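Local structure of hypothetical protein PH0495 (Pyrococcus horikoshii, 1X3L) at residues Val73-Gly83 with Arg90-His98; Ile185-Ser195 with Asn259-Ser267. The protein catalyses the ATP-dependent phosphorylation of D-glycerate to 2-phosphoglycerate and also accepts other nucleotides or pyrophosphate as phosphate donor. One frame throughout, in Å; residues are numbered along the deposited sequence.

Both contacts belong to one Rossmann-like parallel sheet with the order 92-96, 75-81, 51-56, 124-129, 188-194, 260-266, and they form its two outermost strand pairs. Interaction 1 closes first along the chain, joining strands 75-81 and 92-96; interaction 2 follows and pairs 188-194 with 260-266 across 63 intervening residues. Their centres lie about 18 Å apart and their nearest atoms about 11 Å, with strands 51-56 and 124-129 filling the interval. K58, which probably binds substrate, has its side chain about 4 Å from that of K81 in interaction 1 and about 9 Å from that of I194 in interaction 2, so the C-terminal ends of both pairs lie toward the K58 region.

Interaction 1. Residues Val73-Gly83 with Arg90-His98; sequences VEDGVAVTKYG and RIKVIEAGH
Y82 lies against E95 and A96: A96 O sits 3.3 Å above one face of its ring, toward the rim, while CD1 meets E95 CB at 3.5 Å. CG of E95 stands anti to the carbonyl carbon (chi1 -54°), and the extended chain brings OE1 within 3.2 Å of G83 N, which donates from above the carboxylate plane. With an alanine at E95, the backbone N of G83 would probably lose its carboxylate acceptor, leaving the chain after Y82 freer to move. K81 NZ makes a weak hydrogen bond to H98 ND1 (3.4 Å); both side chains touch K58, which probably binds substrate, and a sulfate lies near H98. Between this end and R90 runs a parallel ladder in which A78 and T80 each use both N and O, as in A78 N to K92 O (2.8 Å). Strand 92-96 is an outermost strand, within this chain, of a Rossmann-like parallel sheet (order 321456), its axis 31° from that of 75-81. V77 CG2 touches I94 CD1 at 3.9 Å. E74 O lies 3.1 Å above the R90 guanidinium plane, and the E74 carboxylate, in a long salt bridge to R90, also pairs with R118. Farther out, D102 OD2 is hydrogen-bonded to Y82 OH.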
loop_
_atom_site.group_PDB
_atom_site.type_symbol
_atom_site.label_atom_id
_atom_site.label_comp_id
_atom_site.label_asym_id
_atom_site.label_seq_id
_atom_site.Cartn_x
_atom_site.Cartn_y
_atom_site.Cartn_z
ATOM N N VAL A 73 15.917 14.438 -15.939
ATOM C CA VAL A 73 14.515 14.650 -16.273
ATOM C C VAL A 73 14.259 15.997 -16.938
ATOM O O VAL A 73 14.547 17.050 -16.372
ATOM C CB VAL A 73 13.631 14.529 -15.013
ATOM C CG1 VAL A 73 12.175 14.780 -15.367
ATOM C CG2 VAL A 73 13.796 13.146 -14.399
ATOM N N GLU A 74 13.712 15.947 -18.148
ATOM C CA GLU A 74 13.406 17.150 -18.904
ATOM C C GLU A 74 12.439 18.025 -18.124
ATOM O O GLU A 74 12.632 19.235 -18.014
ATOM C CB GLU A 74 12.788 16.782 -20.255
ATOM C CG GLU A 74 12.350 17.977 -21.090
ATOM C CD GLU A 74 13.476 18.962 -21.332
ATOM O OE1 GLU A 74 14.597 18.513 -21.656
ATOM O OE2 GLU A 74 13.237 20.184 -21.206
ATOM N N ASP A 75 11.398 17.401 -17.584
ATOM C CA ASP A 75 10.394 18.117 -16.813
ATOM C C ASP A 75 9.368 17.138 -16.249
ATOM O O ASP A 75 9.356 15.958 -16.610
ATOM C CB ASP A 75 9.701 19.162 -17.697
ATOM C CG ASP A 75 8.776 20.075 -16.910
ATOM O OD1 ASP A 75 9.176 20.542 -15.823
ATOM O OD2 ASP A 75 7.651 20.336 -17.383
ATOM N N GLY A 76 8.517 17.631 -15.356
ATOM C CA GLY A 76 7.503 16.786 -14.760
ATOM C C GLY A 76 6.760 17.475 -13.634
ATOM O O GLY A 76 6.961 18.663 -13.375
ATOM N N VAL A 77 5.890 16.728 -12.967
ATOM C CA VAL A 77 5.121 17.265 -11.854
ATOM C C VAL A 77 4.898 16.184 -10.798
ATOM O O VAL A 77 4.746 15.005 -11.121
ATOM C CB VAL A 77 3.743 17.803 -12.315
ATOM C CG1 VAL A 77 2.857 16.661 -12.800
ATOM C CG2 VAL A 77 3.070 18.550 -11.170
ATOM N N ALA A 78 4.899 16.599 -9.538
ATOM C CA ALA A 78 4.687 15.694 -8.420
ATOM C C ALA A 78 3.551 16.269 -7.587
ATOM O O ALA A 78 3.658 17.378 -7.061
ATOM C CB ALA A 78 5.960 15.583 -7.586
ATOM N N VAL A 79 2.456 15.522 -7.487
ATOM C CA VAL A 79 1.289 15.964 -6.728
ATOM C C VAL A 79 1.188 15.161 -5.437
ATOM O O VAL A 79 1.038 13.936 -5.470
ATOM C CB VAL A 79 -0.002 15.777 -7.550
ATOM C CG1 VAL A 79 -1.161 16.494 -6.872
ATOM C CG2 VAL A 79 0.207 16.300 -8.965
ATOM N N THR A 80 1.276 15.851 -4.302
ATOM C CA THR A 80 1.225 15.186 -3.005
ATOM C C THR A 80 0.395 15.971 -1.989
ATOM O O THR A 80 -0.101 17.056 -2.285
ATOM C CB THR A 80 2.658 14.971 -2.455
ATOM O OG1 THR A 80 2.608 14.127 -1.299
ATOM C CG2 THR A 80 3.298 16.306 -2.077
ATOM N N LYS A 81 0.246 15.410 -0.792
ATOM C CA LYS A 81 -0.528 16.043 0.271
ATOM C C LYS A 81 0.120 17.308 0.824
ATOM O O LYS A 81 1.325 17.523 0.679
ATOM C CB LYS A 81 -0.743 15.058 1.422
ATOM C CG LYS A 81 -1.712 13.935 1.121
ATOM C CD LYS A 81 -1.853 12.993 2.318
ATOM C CE LYS A 81 -2.340 13.724 3.567
ATOM N NZ LYS A 81 -3.692 14.324 3.393
ATOM N N TYR A 82 -0.695 18.146 1.457
ATOM C CA TYR A 82 -0.208 19.383 2.053
ATOM C C TYR A 82 0.776 19.029 3.162
ATOM O O TYR A 82 0.471 18.214 4.034
ATOM C CB TYR A 82 -1.378 20.193 2.625
ATOM C CG TYR A 82 -2.314 20.734 1.566
ATOM C CD1 TYR A 82 -1.871 21.675 0.633
ATOM C CD2 TYR A 82 -3.632 20.288 1.477
ATOM C CE1 TYR A 82 -2.718 22.155 -0.362
ATOM C CE2 TYR A 82 -4.488 20.762 0.485
ATOM C CZ TYR A 82 -4.026 21.693 -0.431
ATOM O OH TYR A 82 -4.864 22.156 -1.423
ATOM N N GLY A 83 1.957 19.637 3.116
ATOM C CA GLY A 83 2.970 19.364 4.120
ATOM C C GLY A 83 4.026 18.383 3.640
ATOM O O GLY A 83 5.153 18.386 4.136
ATOM N N ARG A 90 14.147 19.243 -11.072
ATOM C CA ARG A 90 13.508 19.628 -12.325
ATOM C C ARG A 90 12.031 19.262 -12.390
ATOM O O ARG A 90 11.408 19.349 -13.447
ATOM C CB ARG A 90 14.244 18.994 -13.502
ATOM C CG ARG A 90 15.722 19.330 -13.549
ATOM C CD ARG A 90 16.214 19.312 -14.977
ATOM N NE ARG A 90 15.456 20.258 -15.787
ATOM C CZ ARG A 90 15.619 20.429 -17.095
ATOM N NH1 ARG A 90 16.521 19.711 -17.751
ATOM N NH2 ARG A 90 14.876 21.318 -17.746
ATOM N N ILE A 91 11.475 18.860 -11.255
ATOM C CA ILE A 91 10.073 18.479 -11.196
ATOM C C ILE A 91 9.297 19.448 -10.313
ATOM O O ILE A 91 9.646 19.670 -9.152
ATOM C CB ILE A 91 9.921 17.043 -10.651
ATOM C CG1 ILE A 91 10.682 16.075 -11.558
ATOM C CG2 ILE A 91 8.451 16.662 -10.575
ATOM C CD1 ILE A 91 10.762 14.666 -11.030
ATOM N N LYS A 92 8.243 20.027 -10.880
ATOM C CA LYS A 92 7.411 20.981 -10.161
ATOM C C LYS A 92 6.600 20.239 -9.111
ATOM O O LYS A 92 6.094 19.145 -9.370
ATOM C CB LYS A 92 6.476 21.692 -11.141
ATOM C CG LYS A 92 5.565 22.733 -10.511
ATOM C CD LYS A 92 4.583 23.282 -11.542
ATOM C CE LYS A 92 3.725 24.400 -10.969
ATOM N NZ LYS A 92 4.526 25.618 -10.653
ATOM N N VAL A 93 6.475 20.836 -7.930
ATOM C CA VAL A 93 5.723 20.214 -6.850
ATOM C C VAL A 93 4.425 20.941 -6.521
ATOM O O VAL A 93 4.401 22.163 -6.367
ATOM C CB VAL A 93 6.569 20.122 -5.561
ATOM C CG1 VAL A 93 5.718 19.576 -4.420
ATOM C CG2 VAL A 93 7.779 19.227 -5.796
ATOM N N ILE A 94 3.349 20.171 -6.407
ATOM C CA ILE A 94 2.038 20.711 -6.080
ATOM C C ILE A 94 1.417 19.912 -4.940
ATOM O O ILE A 94 1.371 18.682 -4.995
ATOM C CB ILE A 94 1.086 20.640 -7.292
ATOM C CG1 ILE A 94 1.629 21.505 -8.429
ATOM C CG2 ILE A 94 -0.307 21.100 -6.892
ATOM C CD1 ILE A 94 0.816 21.417 -9.700
ATOM N N GLU A 95 0.952 20.606 -3.905
ATOM C CA GLU A 95 0.314 19.933 -2.777
ATOM C C GLU A 95 -1.187 20.085 -2.971
ATOM O O GLU A 95 -1.677 21.191 -3.191
ATOM C CB GLU A 95 0.754 20.560 -1.449
ATOM C CG GLU A 95 2.268 20.623 -1.280
ATOM C CD GLU A 95 2.693 21.003 0.130
ATOM O OE1 GLU A 95 1.982 21.804 0.774
ATOM O OE2 GLU A 95 3.745 20.510 0.590
ATOM N N ALA A 96 -1.919 18.978 -2.900
ATOM C CA ALA A 96 -3.357 19.023 -3.115
ATOM C C ALA A 96 -4.182 18.398 -2.003
ATOM O O ALA A 96 -3.645 17.856 -1.043
ATOM C CB ALA A 96 -3.694 18.362 -4.443
ATOM N N GLY A 97 -5.499 18.466 -2.155
ATOM C CA GLY A 97 -6.396 17.924 -1.151
ATOM C C GLY A 97 -6.501 16.411 -1.071
ATOM O O GLY A 97 -6.416 15.701 -2.079
ATOM N N HIS A 98 -6.692 15.931 0.155
ATOM C CA HIS A 98 -6.841 14.512 0.455
ATOM C C HIS A 98 -7.306 14.401 1.905
ATOM O O HIS A 98 -6.784 15.093 2.781
ATOM C CB HIS A 98 -5.509 13.776 0.272
ATOM C CG HIS A 98 -5.573 12.319 0.613
ATOM N ND1 HIS A 98 -5.531 11.855 1.910
ATOM C CD2 HIS A 98 -5.725 11.227 -0.173
ATOM C CE1 HIS A 98 -5.656 10.539 1.910
ATOM N NE2 HIS A 98 -5.776 10.133 0.658
HETATM O O HOH W 1 12.472 21.296 -16.040
#

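Interaction 2. Residues Ile185-Ser195 with Asn259-Ser267. With EDO (1,2-ethanediol), chain D.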
loop_
_atom_site.group_PDB
_atom_site.type_symbol
_atom_site.label_atom_id
_atom_site.label_comp_id
_atom_site.label_asym_id
_atom_site.label_seq_id
_atom_site.Cartn_x
_atom_site.Cartn_y
_atom_site.Cartn_z
ATOM N N ILE A 185 -0.501 8.872 -23.061
ATOM C CA ILE A 185 0.942 8.763 -23.274
ATOM C C ILE A 185 1.253 8.413 -24.730
ATOM O O ILE A 185 0.907 7.331 -25.206
ATOM C CB ILE A 185 1.548 7.687 -22.353
ATOM C CG1 ILE A 185 1.309 8.063 -20.884
ATOM C CG2 ILE A 185 3.028 7.539 -22.630
ATOM C CD1 ILE A 185 1.735 6.985 -19.898
ATOM N N LYS A 186 1.913 9.328 -25.432
ATOM C CA LYS A 186 2.249 9.118 -26.838
ATOM C C LYS A 186 3.489 8.253 -27.025
ATOM O O LYS A 186 3.636 7.583 -28.049
ATOM C CB LYS A 186 2.455 10.467 -27.537
ATOM C CG LYS A 186 1.270 11.405 -27.406
ATOM C CD LYS A 186 1.529 12.753 -28.068
ATOM C CE LYS A 186 0.386 13.720 -27.788
ATOM N NZ LYS A 186 0.544 15.031 -28.483
ATOM N N GLY A 187 4.379 8.266 -26.038
ATOM C CA GLY A 187 5.589 7.467 -26.139
ATOM C C GLY A 187 5.564 6.196 -25.307
ATOM O O GLY A 187 4.624 5.402 -25.377
ATOM N N THR A 188 6.613 5.997 -24.521
ATOM C CA THR A 188 6.702 4.823 -23.667
ATOM C C THR A 188 6.361 5.197 -22.233
ATOM O O THR A 188 6.952 6.115 -21.663
ATOM C CB THR A 188 8.116 4.212 -23.691
ATOM O OG1 THR A 188 8.407 3.731 -25.008
ATOM C CG2 THR A 188 8.208 3.053 -22.712
ATOM N N GLY A 189 5.400 4.486 -21.655
ATOM C CA GLY A 189 5.017 4.757 -20.285
ATOM C C GLY A 189 5.546 3.717 -19.315
ATOM O O GLY A 189 5.287 2.518 -19.465
ATOM N N ILE A 190 6.309 4.166 -18.324
ATOM C CA ILE A 190 6.841 3.261 -17.314
ATOM C C ILE A 190 6.173 3.650 -15.997
ATOM O O ILE A 190 6.471 4.693 -15.423
ATOM C CB ILE A 190 8.381 3.375 -17.206
ATOM C CG1 ILE A 190 9.020 2.896 -18.514
ATOM C CG2 ILE A 190 8.890 2.540 -16.036
ATOM C CD1 ILE A 190 10.541 2.953 -18.539
ATOM N N VAL A 191 5.254 2.807 -15.536
ATOM C CA VAL A 191 4.507 3.072 -14.314
ATOM C C VAL A 191 5.060 2.314 -13.118
ATOM O O VAL A 191 5.173 1.089 -13.152
ATOM C CB VAL A 191 3.018 2.692 -14.501
ATOM C CG1 VAL A 191 2.209 3.085 -13.273
ATOM C CG2 VAL A 191 2.465 3.377 -15.749
ATOM N N LEU A 192 5.420 3.054 -12.073
ATOM C CA LEU A 192 5.942 2.457 -10.852
ATOM C C LEU A 192 4.881 2.665 -9.773
ATOM O O LEU A 192 4.501 3.797 -9.462
ATOM C CB LEU A 192 7.268 3.117 -10.457
ATOM C CG LEU A 192 8.339 3.144 -11.562
ATOM C CD1 LEU A 192 9.647 3.688 -10.991
ATOM C CD2 LEU A 192 8.549 1.734 -12.128
ATOM N N ILE A 193 4.405 1.566 -9.207
ATOM C CA ILE A 193 3.347 1.631 -8.206
ATOM C C ILE A 193 3.714 1.030 -6.847
ATOM O O ILE A 193 4.434 0.037 -6.764
ATOM C CB ILE A 193 2.090 0.901 -8.730
ATOM C CG1 ILE A 193 1.742 1.421 -10.126
ATOM C CG2 ILE A 193 0.917 1.110 -7.777
ATOM C CD1 ILE A 193 0.692 0.593 -10.856
ATOM N N ILE A 194 3.212 1.655 -5.789
ATOM C CA ILE A 194 3.420 1.180 -4.427
ATOM C C ILE A 194 2.025 0.820 -3.947
ATOM O O ILE A 194 1.104 1.625 -4.060
ATOM C CB ILE A 194 4.019 2.267 -3.514
ATOM C CG1 ILE A 194 5.463 2.552 -3.937
ATOM C CG2 ILE A 194 3.973 1.801 -2.044
ATOM C CD1 ILE A 194 6.145 3.627 -3.117
ATOM N N SER A 195 1.865 -0.386 -3.416
ATOM C CA SER A 195 0.556 -0.844 -2.981
ATOM C C SER A 195 0.315 -0.969 -1.486
ATOM O O SER A 195 1.044 -1.671 -0.793
ATOM C CB SER A 195 0.250 -2.195 -3.617
ATOM O OG SER A 195 -0.984 -2.685 -3.135
ATOM N N ASN A 259 2.713 0.022 -25.221
ATOM C CA ASN A 259 3.666 1.071 -24.880
ATOM C C ASN A 259 3.628 1.550 -23.420
ATOM O O ASN A 259 4.462 2.356 -23.015
ATOM C CB ASN A 259 3.466 2.266 -25.814
ATOM C CG ASN A 259 2.089 2.883 -25.680
ATOM O OD1 ASN A 259 1.072 2.199 -25.823
ATOM N ND2 ASN A 259 2.047 4.183 -25.410
ATOM N N VAL A 260 2.663 1.072 -22.637
ATOM C CA VAL A 260 2.562 1.467 -21.231
ATOM C C VAL A 260 2.726 0.225 -20.360
ATOM O O VAL A 260 1.937 -0.714 -20.442
ATOM C CB VAL A 260 1.199 2.139 -20.920
ATOM C CG1 VAL A 260 1.129 2.522 -19.441
ATOM C CG2 VAL A 260 1.022 3.377 -21.786
ATOM N N HIS A 261 3.757 0.234 -19.521
ATOM C CA HIS A 261 4.063 -0.900 -18.663
ATOM C C HIS A 261 3.899 -0.585 -17.181
ATOM O O HIS A 261 4.444 0.391 -16.675
ATOM C CB HIS A 261 5.496 -1.347 -18.934
ATOM C CG HIS A 261 5.809 -1.495 -20.390
ATOM N ND1 HIS A 261 5.593 -2.666 -21.083
ATOM C CD2 HIS A 261 6.280 -0.604 -21.293
ATOM C CE1 HIS A 261 5.919 -2.491 -22.351
ATOM N NE2 HIS A 261 6.340 -1.249 -22.505
ATOM N N ASN A 262 3.151 -1.434 -16.492
ATOM C CA ASN A 262 2.907 -1.259 -15.071
ATOM C C ASN A 262 3.797 -2.173 -14.239
ATOM O O ASN A 262 3.870 -3.377 -14.483
ATOM C CB ASN A 262 1.434 -1.529 -14.767
ATOM C CG ASN A 262 0.523 -0.446 -15.315
ATOM O OD1 ASN A 262 0.515 0.680 -14.817
ATOM N ND2 ASN A 262 -0.240 -0.777 -16.351
ATOM N N PHE A 263 4.479 -1.578 -13.267
ATOM C CA PHE A 263 5.372 -2.303 -12.373
ATOM C C PHE A 263 4.989 -2.007 -10.925
ATOM O O PHE A 263 4.835 -0.848 -10.538
ATOM C CB PHE A 263 6.826 -1.862 -12.583
ATOM C CG PHE A 263 7.339 -2.080 -13.982
ATOM C CD1 PHE A 263 7.892 -3.305 -14.354
ATOM C CD2 PHE A 263 7.271 -1.058 -14.927
ATOM C CE1 PHE A 263 8.374 -3.508 -15.649
ATOM C CE2 PHE A 263 7.749 -1.248 -16.225
ATOM C CZ PHE A 263 8.303 -2.474 -16.587
ATOM N N LEU A 264 4.823 -3.056 -10.130
ATOM C CA LEU A 264 4.510 -2.897 -8.720
ATOM C C LEU A 264 5.893 -3.007 -8.076
ATOM O O LEU A 264 6.518 -4.070 -8.126
ATOM C CB LEU A 264 3.581 -4.029 -8.254
ATOM C CG LEU A 264 3.115 -4.022 -6.790
ATOM C CD1 LEU A 264 2.433 -2.702 -6.453
ATOM C CD2 LEU A 264 2.161 -5.197 -6.560
ATOM N N ILE A 265 6.380 -1.916 -7.489
ATOM C CA ILE A 265 7.724 -1.920 -6.909
ATOM C C ILE A 265 7.839 -1.929 -5.386
ATOM O O ILE A 265 8.939 -2.002 -4.840
ATOM C CB ILE A 265 8.546 -0.738 -7.456
ATOM C CG1 ILE A 265 7.988 0.584 -6.915
ATOM C CG2 ILE A 265 8.490 -0.744 -8.983
ATOM C CD1 ILE A 265 8.891 1.774 -7.155
ATOM N N ALA A 266 6.711 -1.837 -4.696
ATOM C CA ALA A 266 6.721 -1.877 -3.237
ATOM C C ALA A 266 5.373 -2.447 -2.859
ATOM O O ALA A 266 4.340 -1.983 -3.345
ATOM C CB ALA A 266 6.905 -0.473 -2.650
ATOM N N SER A 267 5.387 -3.465 -2.009
ATOM C CA SER A 267 4.155 -4.126 -1.595
ATOM C C SER A 267 4.467 -5.022 -0.412
ATOM O O SER A 267 5.627 -5.229 -0.068
ATOM C CB SER A 267 3.623 -4.998 -2.730
ATOM O OG SER A 267 4.515 -6.079 -2.976
HETATM C C1 EDO D . -1.528 -0.545 -19.899
HETATM O O1 EDO D . -0.832 -1.283 -20.919
HETATM C C2 EDO D . -2.602 -1.418 -19.244
HETATM O O2 EDO D . -2.003 -2.573 -18.647
HETATM O O HOH W 2 -0.644 5.350 -24.798
#
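One of the two outermost strand pairs of the Rossmann-like, six-stranded parallel sheet (order 321456) forms where strand 188-194 meets 260-266, with a beta bulge near its C-terminal end; the short-segment axes lie 34° apart. G189, V191 and I193 each bond through both N and O to the neighbouring strand, H261 N reaching G189 O at 2.7 Å. The register then slips by one: I193 pairs with L264 but I194 with A266, and S195 N donates to A266 O at 2.9 Å. I265, at the bulge, still donates its N to I193 O, and its CD1 packs on L192 CB. On the face carrying F263, the V191 carbonyl O lies in the ring plane at its edge, and I190 CG2 comes within 4.0 Å of CE2. V191 and N262 run side by side on the other face, N262 OD1 being 3.2 Å from V191 CB while its hydrogen bond goes to T210 OG1. F45 meets the H261 ring edge-to-face, and helix 23-30 packs on L192 and I265. N259 CG sits between the backbone N and the carbonyl carbon (chi1 62°), which turns ND2 back to G187 O at 2.9 Å, the acceptor 4° out of the amide plane.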